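Local coordinates for glycosyl hydrolases family 2, sugar binding domain protein (Bacteroides uniformis str. 3978 T3 ii, PDB 6D1P) that probably hydrolyses O-glycosidic bonds as a family 2 beta-glucuronidase of a human gut bacterium, at residues Q87-Y92 against D169-T174; A511-D516 against I554-W559; W548-I553 against P606-Y611. One frame throughout, in Å; residues are numbered along the deposited sequence.

The three contacts fall into two groups on opposite sides of the chain's centre. Interaction 1 lies in the sugar-binding domain, where strands 89-96 and 162-169 of an antiparallel sheet part; its centre is about 36 Å from the centres of the other two, and it closes along the chain before they open. Interactions 2 and 3 both belong to the TIM-barrel domain, share helix 550-564 and have centres about 9 Å apart. Their segments alternate in sequence (511-516, 548-553, 554-559, 606-611), and they touch directly: Phe557 CE2 is 3.5 Å from Ser609 CB, and Gly515 CA is 3.5 Å from Ile553 CD1. Helix 550-564 therefore ties a loop following barrel strand 510-511 to the start of helix 609-617.

Interaction 1: residues Q87-Y92 against D169-T174. With NA (sodium ion), chain D; K (potassium ion), chain K.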
# COMPACT_ATOMS: atom_id res chain seq x y z
N GLN A 87 1.97 2.39 6.97
CA GLN A 87 2.60 2.06 8.26
C GLN A 87 2.96 0.58 8.23
O GLN A 87 2.10 -0.28 8.47
CB GLN A 87 1.69 2.40 9.44
CG GLN A 87 1.45 3.86 9.62
CD GLN A 87 0.55 4.17 10.80
OE1 GLN A 87 -0.66 3.89 10.79
NE2 GLN A 87 1.13 4.73 11.83
N GLY A 88 4.23 0.29 7.96
CA GLY A 88 4.65 -1.06 7.73
C GLY A 88 6.11 -1.16 7.34
O GLY A 88 6.89 -0.22 7.47
N PRO A 89 6.51 -2.34 6.86
CA PRO A 89 7.92 -2.57 6.54
C PRO A 89 8.27 -2.20 5.09
O PRO A 89 7.41 -2.11 4.21
CB PRO A 89 8.07 -4.08 6.78
CG PRO A 89 6.70 -4.62 6.33
CD PRO A 89 5.71 -3.58 6.82
N GLY A 90 9.56 -1.99 4.87
CA GLY A 90 10.11 -1.75 3.55
C GLY A 90 11.60 -2.01 3.61
O GLY A 90 12.19 -2.05 4.70
N TRP A 91 12.21 -2.18 2.44
CA TRP A 91 13.60 -2.62 2.36
C TRP A 91 14.43 -1.73 1.45
O TRP A 91 13.96 -1.29 0.40
CB TRP A 91 13.69 -4.06 1.82
CG TRP A 91 13.42 -5.18 2.80
CD1 TRP A 91 12.22 -5.79 3.06
CD2 TRP A 91 14.39 -5.87 3.60
NE1 TRP A 91 12.38 -6.80 3.97
CE2 TRP A 91 13.71 -6.86 4.33
CE3 TRP A 91 15.77 -5.73 3.78
CZ2 TRP A 91 14.35 -7.71 5.22
CZ3 TRP A 91 16.41 -6.58 4.66
CH2 TRP A 91 15.71 -7.55 5.37
N TYR A 92 15.68 -1.50 1.83
CA TYR A 92 16.66 -0.85 0.97
C TYR A 92 17.83 -1.79 0.70
O TYR A 92 18.17 -2.62 1.55
CB TYR A 92 17.20 0.43 1.60
CG TYR A 92 16.18 1.49 1.92
CD1 TYR A 92 15.47 1.46 3.12
CD2 TYR A 92 15.99 2.56 1.07
CE1 TYR A 92 14.56 2.46 3.43
CE2 TYR A 92 15.10 3.56 1.37
CZ TYR A 92 14.38 3.50 2.56
OH TYR A 92 13.48 4.51 2.84
N ASP A 169 10.88 -0.18 9.36
CA ASP A 169 9.49 -0.48 9.63
C ASP A 169 8.88 0.64 10.47
O ASP A 169 9.48 1.05 11.48
CB ASP A 169 9.35 -1.84 10.33
CG ASP A 169 7.94 -2.12 10.78
OD1 ASP A 169 7.20 -2.78 10.02
OD2 ASP A 169 7.55 -1.66 11.88
N ASN A 170 7.72 1.13 10.04
CA ASN A 170 6.91 2.07 10.82
C ASN A 170 5.50 1.51 11.00
O ASN A 170 4.50 2.24 10.90
CB ASN A 170 6.90 3.47 10.19
CG ASN A 170 6.07 3.53 8.89
OD1 ASN A 170 5.87 2.51 8.20
ND2 ASN A 170 5.58 4.71 8.56
N SER A 171 5.39 0.21 11.26
CA SER A 171 4.12 -0.35 11.69
C SER A 171 3.66 0.29 13.00
O SER A 171 4.47 0.72 13.83
CB SER A 171 4.22 -1.87 11.87
OG SER A 171 4.65 -2.50 10.69
N ARG A 172 2.35 0.36 13.18
CA ARG A 172 1.79 0.82 14.44
C ARG A 172 2.19 -0.10 15.58
O ARG A 172 2.06 -1.32 15.48
CB ARG A 172 0.27 0.87 14.33
CG ARG A 172 -0.20 1.81 13.29
CD ARG A 172 -1.69 1.78 13.17
NE ARG A 172 -2.36 2.48 14.27
CZ ARG A 172 -2.62 3.78 14.28
NH1 ARG A 172 -2.24 4.56 13.27
NH2 ARG A 172 -3.26 4.31 15.31
N ASP A 173 2.65 0.49 16.68
CA ASP A 173 3.10 -0.32 17.81
C ASP A 173 2.84 0.46 19.10
O ASP A 173 3.57 1.41 19.40
CB ASP A 173 4.58 -0.66 17.64
CG ASP A 173 5.12 -1.53 18.75
OD1 ASP A 173 4.40 -1.80 19.74
OD2 ASP A 173 6.30 -1.93 18.63
N THR A 174 1.84 0.04 19.87
CA THR A 174 1.51 0.85 21.06
C THR A 174 2.57 0.76 22.14
O THR A 174 2.54 1.58 23.07
CB THR A 174 0.15 0.46 21.63
OG1 THR A 174 0.17 -0.90 22.11
CG2 THR A 174 -0.92 0.59 20.56
NA NA D . -2.15 -1.12 23.33
K K K . 3.56 4.08 18.89
O HOH W 1 0.88 -0.70 10.86
O HOH W 2 4.16 4.90 11.72
O HOH W 3 3.25 3.11 16.47
O HOH W 4 -2.07 -3.30 25.27
O HOH W 5 0.50 4.01 19.75
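Arg172 and Gln87 are joined by a nearly straight hydrogen bond, NH1 to OE1 at 3.0 Å, which arrives on an in-plane lone pair of the amide oxygen and lies in the guanidinium plane, although the two groups are turned 79° apart. A bend at chi3 (75°) brings the guanidinium to that oxygen while NE makes a salt bridge to Glu47 of the second subunit; Gln87 NE2 holds Asp180. With an alanine in place of Arg172, Gln87 OE1 is likely to lose this donor, keeping Gln40 NE2 of the second subunit, and Glu47 there to lose this charge partner. Asn170 suits the place where the strand pairing ends: OD1 replaces a backbone acceptor, met by Gly88 N from above its carbonyl plane at 2.8 Å, while Asn170 N bonds Gly88 O at 3.0 Å. Asp169 OD2 takes Ser171 N in an Asx turn, and OD1 takes Ser171 OG. Gly88 CA lies 3.3 Å from Ser171 OG; a beta-carbon on Gly88 would run into the Pro89 ring. Pro89 and Asp169 form an antiparallel non-hydrogen-bonded pair where strand 89-96 begins and strand 162-169 ends; beyond, the loop reaches potassium at Asp173 and sodium at Thr174, the latter shared with Ser44 of the second subunit.

Interaction 2: residues A511-D516 against I554-W559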
# COMPACT_ATOMS: atom_id res chain seq x y z
N ALA A 511 4.57 27.10 25.88
CA ALA A 511 4.81 26.31 24.68
C ALA A 511 3.48 26.01 24.00
O ALA A 511 2.60 25.39 24.62
CB ALA A 511 5.55 25.01 25.00
N GLU A 512 3.34 26.49 22.76
CA GLU A 512 2.25 26.24 21.82
C GLU A 512 1.13 27.26 22.00
O GLU A 512 0.55 27.36 23.08
CB GLU A 512 1.69 24.81 21.92
CG GLU A 512 2.71 23.73 21.64
CD GLU A 512 2.09 22.34 21.40
OE1 GLU A 512 0.91 22.26 20.99
OE2 GLU A 512 2.78 21.32 21.66
N TRP A 513 0.85 28.01 20.93
CA TRP A 513 -0.30 28.89 20.78
C TRP A 513 -0.32 29.35 19.33
O TRP A 513 0.69 29.25 18.62
CB TRP A 513 -0.23 30.11 21.71
CG TRP A 513 0.95 30.98 21.47
CD1 TRP A 513 2.20 30.83 22.00
CD2 TRP A 513 1.00 32.15 20.64
NE1 TRP A 513 3.03 31.84 21.56
CE2 TRP A 513 2.31 32.67 20.73
CE3 TRP A 513 0.07 32.82 19.85
CZ2 TRP A 513 2.70 33.82 20.06
CZ3 TRP A 513 0.46 33.96 19.18
CH2 TRP A 513 1.77 34.45 19.28
N GLY A 514 -1.46 29.89 18.91
CA GLY A 514 -1.64 30.33 17.55
C GLY A 514 -2.95 29.81 16.99
O GLY A 514 -3.99 29.90 17.66
N GLY A 515 -2.91 29.21 15.81
CA GLY A 515 -4.10 28.63 15.22
C GLY A 515 -3.95 28.43 13.73
O GLY A 515 -2.97 28.87 13.11
N ASP A 516 -4.93 27.73 13.15
CA ASP A 516 -4.89 27.35 11.75
C ASP A 516 -5.30 28.51 10.86
O ASP A 516 -6.19 29.30 11.20
CB ASP A 516 -5.81 26.15 11.46
CG ASP A 516 -5.34 24.86 12.14
OD1 ASP A 516 -4.66 24.04 11.48
OD2 ASP A 516 -5.65 24.65 13.34
N ILE A 554 -4.20 36.59 11.73
CA ILE A 554 -3.29 37.73 11.74
C ILE A 554 -3.57 38.62 12.94
O ILE A 554 -2.65 39.03 13.67
CB ILE A 554 -3.42 38.49 10.40
CG1 ILE A 554 -2.51 37.82 9.36
CG2 ILE A 554 -3.13 39.98 10.56
CD1 ILE A 554 -2.93 38.07 7.95
N ARG A 555 -4.85 38.88 13.20
CA ARG A 555 -5.25 39.61 14.39
C ARG A 555 -4.87 38.86 15.66
O ARG A 555 -4.46 39.49 16.65
CB ARG A 555 -6.76 39.84 14.34
CG ARG A 555 -7.17 40.87 13.29
CD ARG A 555 -8.67 40.85 13.09
NE ARG A 555 -9.14 42.02 12.35
CZ ARG A 555 -8.96 42.20 11.05
NH1 ARG A 555 -8.30 41.29 10.32
NH2 ARG A 555 -9.43 43.28 10.46
N LEU A 556 -5.00 37.53 15.66
CA LEU A 556 -4.67 36.76 16.86
C LEU A 556 -3.18 36.83 17.15
O LEU A 556 -2.78 37.02 18.31
CB LEU A 556 -5.12 35.30 16.72
CG LEU A 556 -4.91 34.32 17.90
CD1 LEU A 556 -5.89 33.15 17.80
CD2 LEU A 556 -3.47 33.77 17.99
N PHE A 557 -2.35 36.68 16.11
CA PHE A 557 -0.91 36.81 16.30
C PHE A 557 -0.55 38.23 16.75
O PHE A 557 0.25 38.43 17.66
CB PHE A 557 -0.16 36.48 15.01
CG PHE A 557 -0.21 35.03 14.60
CD1 PHE A 557 -0.02 34.01 15.53
CD2 PHE A 557 -0.42 34.69 13.26
CE1 PHE A 557 -0.05 32.67 15.13
CE2 PHE A 557 -0.45 33.37 12.85
CZ PHE A 557 -0.27 32.35 13.79
N ASP A 558 -1.14 39.22 16.08
CA ASP A 558 -0.91 40.63 16.39
C ASP A 558 -1.17 40.91 17.86
O ASP A 558 -0.28 41.35 18.60
CB ASP A 558 -1.82 41.48 15.49
CG ASP A 558 -1.48 42.96 15.50
OD1 ASP A 558 -2.06 43.68 14.67
OD2 ASP A 558 -0.65 43.41 16.31
N TRP A 559 -2.37 40.57 18.33
CA TRP A 559 -2.72 40.75 19.74
C TRP A 559 -1.69 40.11 20.67
O TRP A 559 -1.10 40.79 21.52
CB TRP A 559 -4.11 40.18 20.02
CG TRP A 559 -4.55 40.58 21.36
CD1 TRP A 559 -4.23 39.97 22.55
CD2 TRP A 559 -5.30 41.75 21.70
NE1 TRP A 559 -4.79 40.67 23.60
CE2 TRP A 559 -5.45 41.77 23.11
CE3 TRP A 559 -5.90 42.78 20.94
CZ2 TRP A 559 -6.16 42.77 23.79
CZ3 TRP A 559 -6.61 43.78 21.62
CH2 TRP A 559 -6.73 43.77 23.02
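Trp513 and Phe557 meet where the loop after barrel strand 510-511 passes helix 550-564. The rings cross obliquely, their planes 67° apart: CZ3 of the tryptophan comes to the edge of the phenylalanine, in its plane, 3.7 Å from CD1. With CG set between the backbone N and the carbonyl carbon (chi1 61°), the six-membered ring of the indole is placed against Phe557 and Leu556. Leu556 CD2 reaches the edge of this ring near its plane, 4.1 Å from CE3, as the two side chains slide past each other in opposite directions.

An equally close fit is at Gly514, whose CA lies 3.7 Å from Phe557 CE1. A beta-carbon there would be pressed against CE1 and, at these backbone angles, against the preceding carbonyl oxygen as well, so only a residue without a side chain sits comfortably. Leu556 completes this side with CD1 3.8 Å from Gly514 O. Toward Gly515 the fit slackens, and its O is 4.5 Å from Phe557 CZ. This looser end is still buried. Elsewhere the indole stacks on His560 and touches Phe613, while Phe557 also packs on Val612 of helix 609-617.

No hydrogen bond joins the two segments, which meet through apolar contact and shape. The loop leaves the C-terminal end of a barrel strand, the end where TIM-barrel enzymes carry their active sites, and next to Trp513 the carboxylate of Glu512 pairs with Arg362. The chemistry thus divides sharply, with an aromatic and aliphatic side toward the helix beside a charged neighbour in the loop.

Interaction 3: residues W548-I553 against P606-Y611; sequences WSESYI and PKESYY
Glu550, in the first turn of helix 550-564, extends across to the CB of Lys607 and the backbone N of Glu608. Its CB is directed at 606-611, and CG lies beside the backbone N, anti to the carbonyl carbon (chi1 -66°). From there the chain continues extended, carrying CD to 4.1 Å from Lys607 CB. At the tip OE1 does most of the touching: it rests 3.3 Å from Lys607 CB and accepts Glu608 N at 2.9 Å, the donor approaching almost in line with the C-O bond, with an N-H...O angle of 148°. A water gives OE1 a second donor and also bonds Ser609 OG. OE2 turns to another partner, Gly520 N. A glutamate suits this place because its length spans the gap and its two oxygens serve two backbone amides. Next to this polar link, Ile553 CG2 lies 4.3 Å from Ser609 CB, a light contact that a small serine permits. Lys607 sends NZ away, 6.6 Å from Glu550 OE1, to Gly598 O and to a salt bridge with Asp580, a sodium ligand; Glu608 turns to His624. The buried carboxylate of Glu550 is therefore held by amide and water donors rather than by the neighbouring lysine, and these donors probably compensate for its burial.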
# COMPACT_ATOMS: atom_id res chain seq x y z
N TRP A 548 -11.20 29.92 9.78
CA TRP A 548 -9.83 29.51 9.45
C TRP A 548 -9.17 30.44 8.41
O TRP A 548 -8.21 30.04 7.74
CB TRP A 548 -9.79 28.04 8.99
CG TRP A 548 -10.05 27.04 10.15
CD1 TRP A 548 -10.92 27.19 11.19
CD2 TRP A 548 -9.38 25.79 10.36
NE1 TRP A 548 -10.85 26.10 12.04
CE2 TRP A 548 -9.91 25.23 11.56
CE3 TRP A 548 -8.40 25.07 9.66
CZ2 TRP A 548 -9.50 24.00 12.05
CZ3 TRP A 548 -7.98 23.86 10.16
CH2 TRP A 548 -8.53 23.32 11.35
N SER A 549 -9.64 31.68 8.30
CA SER A 549 -9.05 32.65 7.39
C SER A 549 -7.71 33.17 7.93
O SER A 549 -7.40 33.10 9.13
CB SER A 549 -9.99 33.84 7.21
OG SER A 549 -10.00 34.59 8.42
N GLU A 550 -6.89 33.68 7.01
CA GLU A 550 -5.71 34.41 7.44
C GLU A 550 -6.08 35.69 8.17
O GLU A 550 -5.34 36.12 9.06
CB GLU A 550 -4.82 34.73 6.23
CG GLU A 550 -4.22 33.47 5.58
CD GLU A 550 -3.01 33.76 4.69
OE1 GLU A 550 -1.96 34.26 5.20
OE2 GLU A 550 -3.11 33.47 3.47
N SER A 551 -7.23 36.28 7.83
CA SER A 551 -7.65 37.52 8.45
C SER A 551 -7.79 37.36 9.95
O SER A 551 -7.37 38.23 10.73
CB SER A 551 -8.98 37.97 7.85
OG SER A 551 -8.83 38.18 6.46
N TYR A 552 -8.37 36.23 10.38
CA TYR A 552 -8.52 36.01 11.80
C TYR A 552 -7.17 35.80 12.45
O TYR A 552 -6.83 36.46 13.45
CB TYR A 552 -9.45 34.83 12.07
CG TYR A 552 -9.49 34.55 13.55
CD1 TYR A 552 -10.18 35.40 14.42
CD2 TYR A 552 -8.78 33.49 14.08
CE1 TYR A 552 -10.19 35.15 15.80
CE2 TYR A 552 -8.78 33.24 15.46
CZ TYR A 552 -9.50 34.07 16.31
OH TYR A 552 -9.48 33.81 17.66
N ILE A 553 -6.35 34.90 11.90
CA ILE A 553 -5.15 34.53 12.63
C ILE A 553 -4.17 35.68 12.70
O ILE A 553 -3.36 35.77 13.64
CB ILE A 553 -4.50 33.27 12.03
CG1 ILE A 553 -3.77 32.50 13.13
CG2 ILE A 553 -3.54 33.63 10.90
CD1 ILE A 553 -4.69 31.88 14.16
N PRO A 606 5.59 31.65 2.19
CA PRO A 606 5.08 32.40 3.35
C PRO A 606 3.61 32.76 3.23
O PRO A 606 3.14 33.22 2.19
CB PRO A 606 5.95 33.66 3.37
CG PRO A 606 7.22 33.25 2.66
CD PRO A 606 6.82 32.24 1.63
N LYS A 607 2.87 32.54 4.32
CA LYS A 607 1.58 33.19 4.51
C LYS A 607 1.81 34.64 4.94
O LYS A 607 2.91 35.04 5.29
CB LYS A 607 0.75 32.46 5.58
CG LYS A 607 0.62 30.95 5.41
CD LYS A 607 -0.30 30.37 6.48
CE LYS A 607 -0.31 28.84 6.44
NZ LYS A 607 -1.02 28.18 7.60
N GLU A 608 0.73 35.42 4.93
CA GLU A 608 0.88 36.81 5.33
C GLU A 608 1.04 36.97 6.84
O GLU A 608 1.49 38.04 7.30
CB GLU A 608 -0.30 37.63 4.80
CG GLU A 608 -0.50 37.38 3.29
CD GLU A 608 -1.03 38.59 2.53
OE1 GLU A 608 -0.53 39.74 2.75
OE2 GLU A 608 -1.95 38.39 1.72
N SER A 609 0.76 35.93 7.62
CA SER A 609 1.06 35.98 9.04
C SER A 609 2.55 35.93 9.32
O SER A 609 2.97 36.35 10.39
CB SER A 609 0.38 34.82 9.74
OG SER A 609 0.66 33.61 9.04
N TYR A 610 3.36 35.39 8.39
CA TYR A 610 4.81 35.40 8.58
C TYR A 610 5.33 36.83 8.79
O TYR A 610 6.30 37.03 9.52
CB TYR A 610 5.49 34.74 7.38
CG TYR A 610 7.02 34.80 7.38
CD1 TYR A 610 7.70 35.89 6.80
CD2 TYR A 610 7.79 33.78 7.94
CE1 TYR A 610 9.11 35.94 6.78
CE2 TYR A 610 9.20 33.83 7.94
CZ TYR A 610 9.85 34.93 7.36
OH TYR A 610 11.23 34.98 7.35
N TYR A 611 4.68 37.83 8.16
CA TYR A 611 5.12 39.22 8.24
C TYR A 611 4.61 39.90 9.50
O TYR A 611 5.24 40.85 9.98
CB TYR A 611 4.64 39.98 7.00
CG TYR A 611 5.14 39.29 5.75
CD1 TYR A 611 6.47 39.40 5.37
CD2 TYR A 611 4.31 38.46 4.99
CE1 TYR A 611 6.96 38.75 4.27
CE2 TYR A 611 4.81 37.79 3.86
CZ TYR A 611 6.14 37.94 3.52
OH TYR A 611 6.70 37.33 2.45
O HOH W 6 -1.61 33.35 7.93